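Local coordinates for cell division control protein 53 (Saccharomyces cerevisiae, PDB 3O2P) that serves as the cullin scaffold of SCF E3 ubiquitin ligases, which ubiquitinate target proteins for degradation by the proteasome, at residues N56-V59 with S60-K63. Residues are numbered along the deposited sequence; the frame is centred on the assembly and turned at random.
Sequences NAKV and SMVK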
loop_
_atom_site.group_PDB
_atom_site.type_symbol
_atom_site.label_atom_id
_atom_site.label_comp_id
_atom_site.label_asym_id
_atom_site.label_seq_id
_atom_site.Cartn_x
_atom_site.Cartn_y
_atom_site.Cartn_z
ATOM N N ASN B 56 2.100 32.253 -7.099
ATOM C CA ASN B 56 2.025 31.346 -8.234
ATOM C C ASN B 56 2.302 29.892 -7.833
ATOM O O ASN B 56 3.450 29.449 -7.777
ATOM C CB ASN B 56 2.965 31.788 -9.351
ATOM C CG ASN B 56 2.870 30.890 -10.563
ATOM O OD1 ASN B 56 3.861 30.297 -10.995
ATOM N ND2 ASN B 56 1.661 30.757 -11.102
ATOM N N ALA B 57 1.232 29.159 -7.556
ATOM C CA ALA B 57 1.343 27.782 -7.105
ATOM C C ALA B 57 1.792 26.869 -8.238
ATOM O O ALA B 57 1.187 26.852 -9.308
ATOM C CB ALA B 57 0.008 27.310 -6.537
ATOM N N LYS B 58 2.865 26.120 -7.999
ATOM C CA LYS B 58 3.317 25.109 -8.942
ATOM C C LYS B 58 2.569 23.799 -8.684
ATOM O O LYS B 58 2.179 23.511 -7.547
ATOM C CB LYS B 58 4.822 24.870 -8.793
ATOM C CG LYS B 58 5.697 26.060 -9.166
ATOM C CD LYS B 58 5.578 26.421 -10.635
ATOM C CE LYS B 58 6.482 27.619 -10.939
ATOM N NZ LYS B 58 6.659 27.809 -12.410
ATOM N N VAL B 59 2.392 23.002 -9.734
ATOM C CA VAL B 59 1.653 21.757 -9.618
ATOM C C VAL B 59 2.269 20.884 -8.525
ATOM O O VAL B 59 1.559 20.298 -7.701
ATOM C CB VAL B 59 1.628 20.992 -10.956
ATOM C CG1 VAL B 59 1.069 19.578 -10.767
ATOM C CG2 VAL B 59 0.823 21.770 -11.996
ATOM N N SER B 60 3.594 20.813 -8.517
ATOM C CA SER B 60 4.303 20.000 -7.542
ATOM C C SER B 60 3.969 20.427 -6.115
ATOM O O SER B 60 3.921 19.595 -5.215
ATOM C CB SER B 60 5.809 20.074 -7.777
ATOM O OG SER B 60 6.300 21.367 -7.496
ATOM N N MET B 61 3.745 21.722 -5.905
ATOM C CA MET B 61 3.367 22.192 -4.577
ATOM C C MET B 61 1.967 21.738 -4.245
ATOM O O MET B 61 1.691 21.324 -3.117
ATOM C CB MET B 61 3.416 23.714 -4.492
ATOM C CG MET B 61 4.781 24.298 -4.691
ATOM S SD MET B 61 4.631 26.063 -4.924
ATOM C CE MET B 61 6.353 26.496 -5.214
ATOM N N VAL B 62 1.077 21.835 -5.229
ATOM C CA VAL B 62 -0.313 21.446 -5.020
ATOM C C VAL B 62 -0.428 19.952 -4.699
ATOM O O VAL B 62 -1.171 19.556 -3.801
ATOM C CB VAL B 62 -1.200 21.800 -6.219
ATOM C CG1 VAL B 62 -2.648 21.334 -5.965
ATOM C CG2 VAL B 62 -1.180 23.298 -6.453
ATOM N N LYS B 63 0.333 19.139 -5.420
ATOM C CA LYS B 63 0.352 17.704 -5.198
ATOM C C LYS B 63 0.865 17.332 -3.807
ATOM O O LYS B 63 0.320 16.423 -3.188
ATOM C CB LYS B 63 1.163 17.014 -6.285
ATOM C CG LYS B 63 0.569 17.239 -7.660
ATOM C CD LYS B 63 1.209 16.343 -8.694
ATOM C CE LYS B 63 0.951 14.895 -8.383
ATOM N NZ LYS B 63 1.750 14.006 -9.253
#
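Lys58, at the N-cap position, starts helix 59-71 by turning its carbonyl into the first turn, where Lys58 O receives the amide N of Val62 at 3.1 Å and more weakly that of Met61. One residue on, the amide N of Lys63 meets Val59 O at 2.8 Å. With CG anti to its own carbonyl carbon (chi1 -63°) and the chain extended beyond, Met61 reaches back against the chain direction, and its SD takes a weak but nearly straight hydrogen bond from the amide N of Lys58, 3.5 Å away. The methyl CE goes on to meet Lys58 CG at 4.0 Å, where the two aliphatic chains cross at a slant. Met61 also packs on Arg20 and Leu24 of helix 8-35. Replacing Met61 by an alanine is likely to leave the Lys58 amide without its sulfur acceptor and open a gap beside the lysine methylenes and Leu24. Val62 faces the incoming loop, its CG2 lying 4.2 Å from Ala57 CB; it also packs on Ile28 of helix 8-35 and Cys47 of helix 40-51. On another side of the turn, Lys63 folds over Val59, CD against CG1 at 3.8 Å, and a bend at chi3 (63°) carries NZ outward to a salt bridge with an acidic side chain of another protein's chain and hydrogen bonds to that chain's backbone. Val59 also packs on Val44 and Ile48. The arrangement is a helix N-terminus entered from an extended loop, here leading from helix 40-51 into helix 59-71, with side chains packed on helices 8-35 and 40-51, in the helix-turn-helix-related, winged-helix-like neddylation domain at the cullin C-terminus.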